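Peptidoglycan-recognition protein (PDB 5XZ3) probably binds bacterial peptidoglycan as an innate immune receptor of the honeybee, using a domain related to N-acetylmuramoyl-L-alanine amidases. Local coordinates at residues N45-D48 against T49-N53; E9-K12 against R13-T17; G109-N113 against K114-N118. All blocks are in the same frame, centred on the assembly; numbering follows the deposited sequence.

Contact 1: N45-D48 against T49-N53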
loop_
_atom_site.group_PDB
_atom_site.type_symbol
_atom_site.label_atom_id
_atom_site.label_comp_id
_atom_site.label_asym_id
_atom_site.label_seq_id
_atom_site.Cartn_x
_atom_site.Cartn_y
_atom_site.Cartn_z
ATOM N N ASN A 45 2.709 -8.147 -14.161
ATOM C CA ASN A 45 4.149 -8.129 -14.366
ATOM C C ASN A 45 4.634 -7.005 -15.296
ATOM O O ASN A 45 5.821 -6.938 -15.635
ATOM C CB ASN A 45 4.617 -9.517 -14.838
ATOM C CG ASN A 45 5.704 -10.094 -13.959
ATOM O OD1 ASN A 45 6.815 -10.365 -14.423
ATOM N ND2 ASN A 45 5.395 -10.289 -12.678
ATOM N N SER A 46 3.715 -6.123 -15.687
ATOM C CA SER A 46 4.021 -4.982 -16.559
ATOM C C SER A 46 3.121 -3.811 -16.198
ATOM O O SER A 46 2.044 -3.999 -15.600
ATOM C CB SER A 46 3.867 -5.362 -18.046
ATOM O OG SER A 46 2.507 -5.397 -18.439
ATOM N N LYS A 47 3.555 -2.609 -16.565
ATOM C CA LYS A 47 2.814 -1.392 -16.247
ATOM C C LYS A 47 1.383 -1.453 -16.788
ATOM O O LYS A 47 0.421 -1.186 -16.058
ATOM C CB LYS A 47 3.571 -0.162 -16.759
ATOM C CG LYS A 47 2.920 1.165 -16.442
ATOM C CD LYS A 47 3.801 2.305 -16.916
ATOM C CE LYS A 47 3.215 3.655 -16.542
ATOM N NZ LYS A 47 4.213 4.733 -16.804
ATOM N N ASP A 48 1.254 -1.842 -18.058
ATOM C CA ASP A 48 -0.054 -2.016 -18.693
ATOM C C ASP A 48 -0.991 -2.978 -17.976
ATOM O O ASP A 48 -2.175 -2.669 -17.802
ATOM C CB ASP A 48 0.114 -2.448 -20.151
ATOM C CG ASP A 48 0.216 -1.274 -21.083
ATOM O OD1 ASP A 48 -0.379 -0.215 -20.777
ATOM O OD2 ASP A 48 0.879 -1.404 -22.130
ATOM N N THR A 49 -0.474 -4.130 -17.561
ATOM C CA THR A 49 -1.300 -5.114 -16.855
ATOM C C THR A 49 -1.571 -4.688 -15.410
ATOM O O THR A 49 -2.652 -4.967 -14.874
ATOM C CB THR A 49 -0.685 -6.520 -16.878
ATOM O OG1 THR A 49 0.654 -6.459 -16.368
ATOM C CG2 THR A 49 -0.665 -7.067 -18.293
ATOM N N CYS A 50 -0.608 -4.001 -14.789
ATOM C CA CYS A 50 -0.842 -3.460 -13.443
ATOM C C CYS A 50 -1.898 -2.365 -13.472
ATOM O O CYS A 50 -2.751 -2.318 -12.581
ATOM C CB CYS A 50 0.447 -2.995 -12.766
ATOM S SG CYS A 50 1.598 -4.323 -12.342
ATOM N N ILE A 51 -1.891 -1.531 -14.520
ATOM C CA ILE A 51 -2.898 -0.471 -14.648
ATOM C C ILE A 51 -4.326 -1.059 -14.704
ATOM O O ILE A 51 -5.241 -0.593 -13.979
ATOM C CB ILE A 51 -2.576 0.508 -15.808
ATOM C CG1 ILE A 51 -1.435 1.448 -15.390
ATOM C CG2 ILE A 51 -3.817 1.298 -16.233
ATOM C CD1 ILE A 51 -0.839 2.296 -16.508
ATOM N N SER A 52 -4.485 -2.104 -15.516
ATOM C CA SER A 52 -5.768 -2.808 -15.699
ATOM C C SER A 52 -6.263 -3.453 -14.416
ATOM O O SER A 52 -7.451 -3.386 -14.090
ATOM C CB SER A 52 -5.617 -3.910 -16.757
ATOM O OG SER A 52 -5.113 -3.352 -17.950
ATOM N N ASN A 53 -5.343 -4.102 -13.721
ATOM C CA ASN A 53 -5.642 -4.824 -12.491
ATOM C C ASN A 53 -6.114 -3.872 -11.408
ATOM O O ASN A 53 -7.136 -4.125 -10.761
ATOM C CB ASN A 53 -4.418 -5.613 -12.034
ATOM C CG ASN A 53 -4.252 -6.913 -12.797
ATOM O OD1 ASN A 53 -4.782 -7.073 -13.896
ATOM N ND2 ASN A 53 -3.506 -7.845 -12.224
#
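The peptide carbonyl of D48 is met from both faces of its plane by one residue, S52: the backbone amide arrives on one side (S52 N to D48 O 3.3 Å) and the hydroxyl on the other (S52 OG to D48 O 3.0 Å). A chi1 of -55° lays S52 OG beside its own backbone N, from where it reaches back one helical turn. The carbonyl of S46 also has two donors. C50 N makes the ordinary helical bond to S46 O (2.8 Å), whereas T49 OG1, 2.9 Å from S46 O, comes in tilted 32° from the carbonyl plane. Small hydroxyl residues suit these places because each can fold back on the backbone without bulk.

S46 holds the N-cap position of helix 47-64, and the next turn continues with I51 N bonded to K47 O at 2.8 Å. On the flank, K47 and I51 run side by side, K47 CG lying 3.9 Å from I51 CD1, so the aliphatic part of the lysine extends the apolar surface; Y83 of strand 82-84 packs on both. C50 is buried and forms a disulfide with C44, tying the helix start to the preceding loop.

Because T49 OG1 gives its proton to S46 O, its oxygen can also accept a weak bond from N45 N, and the hydroxyl thus joins the incoming loop to the first turn.

Contact 2: E9-K12 against R13-T17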
loop_
_atom_site.group_PDB
_atom_site.type_symbol
_atom_site.label_atom_id
_atom_site.label_comp_id
_atom_site.label_asym_id
_atom_site.label_seq_id
_atom_site.Cartn_x
_atom_site.Cartn_y
_atom_site.Cartn_z
ATOM N N GLU A 9 8.698 8.601 -8.827
ATOM C CA GLU A 9 8.377 7.348 -9.519
ATOM C C GLU A 9 6.950 6.808 -9.318
ATOM O O GLU A 9 6.490 5.970 -10.104
ATOM C CB GLU A 9 9.395 6.276 -9.085
ATOM C CG GLU A 9 10.085 6.601 -7.761
ATOM C CD GLU A 9 11.042 5.526 -7.293
ATOM O OE1 GLU A 9 12.005 5.217 -8.032
ATOM O OE2 GLU A 9 10.843 5.004 -6.172
ATOM N N ILE A 10 6.271 7.265 -8.263
ATOM C CA ILE A 10 4.890 6.859 -7.984
ATOM C C ILE A 10 4.001 7.164 -9.200
ATOM O O ILE A 10 3.952 8.290 -9.689
ATOM C CB ILE A 10 4.303 7.545 -6.722
ATOM C CG1 ILE A 10 5.065 7.145 -5.450
ATOM C CG2 ILE A 10 2.828 7.185 -6.549
ATOM C CD1 ILE A 10 4.823 8.061 -4.261
ATOM N N ILE A 11 3.303 6.146 -9.674
ATOM C CA ILE A 11 2.330 6.302 -10.754
ATOM C C ILE A 11 1.072 6.915 -10.131
ATOM O O ILE A 11 0.407 6.270 -9.327
ATOM C CB ILE A 11 2.014 4.948 -11.437
ATOM C CG1 ILE A 11 3.281 4.221 -11.952
ATOM C CG2 ILE A 11 0.946 5.106 -12.512
ATOM C CD1 ILE A 11 4.155 5.005 -12.903
ATOM N N LYS A 12 0.760 8.161 -10.495
ATOM C CA LYS A 12 -0.369 8.878 -9.882
ATOM C C LYS A 12 -1.716 8.313 -10.320
ATOM O O LYS A 12 -1.823 7.685 -11.370
ATOM C CB LYS A 12 -0.294 10.386 -10.165
ATOM C CG LYS A 12 0.902 11.073 -9.516
ATOM C CD LYS A 12 1.089 12.490 -10.045
ATOM C CE LYS A 12 0.293 13.505 -9.233
ATOM N NZ LYS A 12 0.983 13.943 -7.980
ATOM N N ARG A 13 -2.731 8.543 -9.497
ATOM C CA ARG A 13 -4.085 8.052 -9.731
ATOM C C ARG A 13 -4.590 8.295 -11.174
ATOM O O ARG A 13 -5.066 7.361 -11.820
ATOM C CB ARG A 13 -5.046 8.665 -8.710
ATOM C CG ARG A 13 -6.394 7.966 -8.669
ATOM C CD ARG A 13 -7.529 8.940 -8.379
ATOM N NE ARG A 13 -8.826 8.243 -8.307
ATOM C CZ ARG A 13 -9.235 7.512 -7.274
ATOM N NH1 ARG A 13 -10.433 6.929 -7.319
ATOM N NH2 ARG A 13 -8.450 7.353 -6.197
ATOM N N ASN A 14 -4.442 9.524 -11.683
ATOM C CA ASN A 14 -4.914 9.867 -13.045
ATOM C C ASN A 14 -4.172 9.140 -14.182
ATOM O O ASN A 14 -4.604 9.191 -15.337
ATOM C CB ASN A 14 -4.888 11.385 -13.278
ATOM C CG ASN A 14 -3.507 11.904 -13.652
ATOM O OD1 ASN A 14 -2.514 11.625 -12.977
ATOM N ND2 ASN A 14 -3.440 12.663 -14.743
ATOM N N GLU A 15 -3.055 8.484 -13.860
ATOM C CA GLU A 15 -2.347 7.679 -14.843
ATOM C C GLU A 15 -2.973 6.302 -15.020
ATOM O O GLU A 15 -2.720 5.638 -16.028
ATOM C CB GLU A 15 -0.869 7.532 -14.492
ATOM C CG GLU A 15 -0.073 8.820 -14.542
ATOM C CD GLU A 15 1.375 8.602 -14.147
ATOM O OE1 GLU A 15 1.770 9.072 -13.052
ATOM O OE2 GLU A 15 2.111 7.949 -14.926
ATOM N N TRP A 16 -3.783 5.869 -14.052
ATOM C CA TRP A 16 -4.433 4.564 -14.155
ATOM C C TRP A 16 -5.969 4.582 -14.185
ATOM O O TRP A 16 -6.574 3.559 -14.477
ATOM C CB TRP A 16 -3.859 3.543 -13.147
ATOM C CG TRP A 16 -4.081 3.859 -11.694
ATOM C CD1 TRP A 16 -3.197 4.469 -10.842
ATOM C CD2 TRP A 16 -5.255 3.574 -10.917
ATOM N NE1 TRP A 16 -3.755 4.591 -9.587
ATOM C CE2 TRP A 16 -5.011 4.048 -9.600
ATOM C CE3 TRP A 16 -6.490 2.970 -11.205
ATOM C CZ2 TRP A 16 -5.952 3.938 -8.576
ATOM C CZ3 TRP A 16 -7.428 2.861 -10.187
ATOM C CH2 TRP A 16 -7.152 3.339 -8.882
ATOM N N THR A 17 -6.588 5.726 -13.879
ATOM C CA THR A 17 -8.065 5.855 -13.908
ATOM C C THR A 17 -8.511 7.295 -14.202
ATOM O O THR A 17 -7.727 8.232 -14.024
ATOM C CB THR A 17 -8.728 5.344 -12.599
ATOM O OG1 THR A 17 -10.159 5.308 -12.740
ATOM C CG2 THR A 17 -8.354 6.216 -11.380
#
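E15 reaches back to K12 in an arrangement resembling half of a capping box: its carboxylate accepts the backbone N-H of the residue before the short, weakly bonded helix 13-16, K12 N to E15 OE1 being 2.9 Å. The return bond, E15 N to K12 O at 2.9 Å, closes a tight turn of the i to i+3 kind. With CG anti to the carbonyl carbon (chi1 -66°) and the rest of the chain extended, the glutamate spans this tight turn, and K12 N meets OE1 from above the carboxylate plane. The same side chain crosses I11 at about a right angle, bringing I11 CG2 to 3.6 Å from E15 CB; the gamma-methyl of the isoleucine rests there and beside the carboxyl carbon.

R13 O accepts from both W16 N and T17 N, and lies over one face of the indole with T17 CG2. Further out, I11 makes backbone hydrogen bonds to I82 and E84 of strand 82-84. R13 forms a salt bridge with D69 and bonds V19 O, while W16 NE1 donates to E84 O, so the buried indole nitrogen is satisfied. Next to that N-H, W16 CD1 lies 3.5 Å from K12 O, which approaches the ring obliquely.

Contact 3: G109-N113 against K114-N118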
loop_
_atom_site.group_PDB
_atom_site.type_symbol
_atom_site.label_atom_id
_atom_site.label_comp_id
_atom_site.label_asym_id
_atom_site.label_seq_id
_atom_site.Cartn_x
_atom_site.Cartn_y
_atom_site.Cartn_z
ATOM N N GLY A 109 -1.069 -9.454 -5.494
ATOM C CA GLY A 109 -0.853 -10.878 -5.628
ATOM C C GLY A 109 -1.254 -11.579 -4.368
ATOM O O GLY A 109 -1.896 -10.983 -3.488
ATOM N N ASN A 110 -0.881 -12.855 -4.292
ATOM C CA ASN A 110 -1.111 -13.667 -3.111
ATOM C C ASN A 110 0.253 -14.139 -2.661
ATOM O O ASN A 110 0.903 -14.928 -3.358
ATOM C CB ASN A 110 -2.010 -14.864 -3.467
ATOM C CG ASN A 110 -2.354 -15.733 -2.270
ATOM O OD1 ASN A 110 -1.637 -15.779 -1.264
ATOM N ND2 ASN A 110 -3.462 -16.457 -2.389
ATOM N N PHE A 111 0.677 -13.656 -1.494
ATOM C CA PHE A 111 2.008 -13.971 -0.954
ATOM C C PHE A 111 1.995 -14.856 0.308
ATOM O O PHE A 111 2.933 -14.845 1.108
ATOM C CB PHE A 111 2.875 -12.684 -0.854
ATOM C CG PHE A 111 2.975 -11.951 -2.170
ATOM C CD1 PHE A 111 3.906 -12.359 -3.153
ATOM C CD2 PHE A 111 2.085 -10.911 -2.478
ATOM C CE1 PHE A 111 3.967 -11.722 -4.394
ATOM C CE2 PHE A 111 2.138 -10.275 -3.723
ATOM C CZ PHE A 111 3.079 -10.673 -4.676
ATOM N N GLN A 112 0.937 -15.669 0.440
ATOM C CA GLN A 112 0.854 -16.674 1.508
ATOM C C GLN A 112 1.887 -17.778 1.341
ATOM O O GLN A 112 2.543 -18.180 2.317
ATOM C CB GLN A 112 -0.558 -17.286 1.590
ATOM C CG GLN A 112 -0.737 -18.416 2.618
ATOM C CD GLN A 112 -0.459 -18.034 4.079
ATOM O OE1 GLN A 112 -0.272 -18.913 4.922
ATOM N NE2 GLN A 112 -0.436 -16.741 4.386
ATOM N N ASN A 113 2.030 -18.249 0.099
ATOM C CA ASN A 113 2.885 -19.397 -0.206
ATOM C C ASN A 113 4.058 -19.110 -1.143
ATOM O O ASN A 113 4.746 -20.046 -1.596
ATOM C CB ASN A 113 2.032 -20.550 -0.766
ATOM C CG ASN A 113 1.020 -21.057 0.236
ATOM O OD1 ASN A 113 1.356 -21.370 1.383
ATOM N ND2 ASN A 113 -0.231 -21.128 -0.186
ATOM N N LYS A 114 4.277 -17.830 -1.446
ATOM C CA LYS A 114 5.445 -17.422 -2.219
ATOM C C LYS A 114 5.893 -16.026 -1.854
ATOM O O LYS A 114 5.080 -15.181 -1.484
ATOM C CB LYS A 114 5.216 -17.547 -3.733
ATOM C CG LYS A 114 4.174 -16.620 -4.298
ATOM C CD LYS A 114 4.218 -16.626 -5.809
ATOM C CE LYS A 114 2.860 -16.218 -6.316
ATOM N NZ LYS A 114 2.557 -14.873 -5.741
ATOM N N SER A 115 7.200 -15.819 -1.935
ATOM C CA SER A 115 7.832 -14.530 -1.636
ATOM C C SER A 115 7.482 -13.517 -2.699
ATOM O O SER A 115 7.180 -13.880 -3.845
ATOM C CB SER A 115 9.349 -14.697 -1.616
ATOM O OG SER A 115 9.760 -15.441 -0.497
ATOM N N ALA A 116 7.502 -12.244 -2.313
ATOM C CA ALA A 116 7.453 -11.146 -3.274
ATOM C C ALA A 116 8.855 -11.022 -3.825
ATOM O O ALA A 116 9.814 -11.342 -3.123
ATOM C CB ALA A 116 7.040 -9.839 -2.596
ATOM N N SER A 117 8.965 -10.576 -5.079
ATOM C CA SER A 117 10.258 -10.336 -5.712
ATOM C C SER A 117 11.015 -9.218 -5.005
ATOM O O SER A 117 10.407 -8.379 -4.326
ATOM C CB SER A 117 10.067 -9.964 -7.184
ATOM O OG SER A 117 9.533 -8.652 -7.283
ATOM N N ASN A 118 12.341 -9.222 -5.175
ATOM C CA ASN A 118 13.213 -8.147 -4.705
ATOM C C ASN A 118 12.756 -6.754 -5.129
ATOM O O ASN A 118 12.732 -5.845 -4.301
ATOM C CB ASN A 118 14.646 -8.384 -5.169
ATOM C CG ASN A 118 15.349 -9.427 -4.341
ATOM O OD1 ASN A 118 14.991 -9.662 -3.193
ATOM N ND2 ASN A 118 16.360 -10.060 -4.921
HETATM O O HOH W 1 0.085 -14.153 -6.388
#
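K114 reaches back to N110 through its ammonium group, where polar bonds dominate. K114 NZ donates to N110 O at 2.9 Å, from above the carbonyl plane, and a water accepts from both K114 NZ (2.7 Å) and N110 N. A bend at the end of the lysine chain (chi4 58°) turns the nitrogen back toward N110 O; its salt-bridge partner is E43. N110 is apt as well: its OD1 accepts from Q112 N at 3.1 Å, in the carbonyl plane, forming an Asx turn.

The aromatic interactions centre on F111. K114 NZ makes an off-centre cation-pi contact, 4.3 Å from the centroid of the F111 ring, while on the opposite face lies the methyl of A116, its CB 4.0 Å from F111 CE1. At the ring edge, in its plane, sits K114 O, 3.5 Å from F111 CD1. Helix 157-163 adds L159 against the ring. A serine here in place of F111 would probably leave a gap beside A116 and L159, and the K114 ammonium without its cation-pi partner.

Shared among a carbonyl, a water, a carboxylate and a ring, the lysine charge is probably well compensated, which is likely to favour its protonated state.

Along the chain the order is contact 2, contact 1, contact 3. Contacts 2 and 1 have centres 12 Å apart and touch: I51 CG2 packs on W16 CB at 3.8 Å. Both lean on strand 82-84, an outermost strand of the mixed five-stranded sheet, so the N-terminal segment and the start of helix 47-64 are joined over one sheet edge. Contact 3 stands apart, its centre about 17 Å from that of contact 1 and 23 Å from that of contact 2, between inner strand 102-107 and helix 118-133. E43, beside disulfide cysteine C44, weakly bonds N53 through its backbone and pairs with K114 through its carboxylate, which probably helps fix the contact 3 loop relative to helix 47-64.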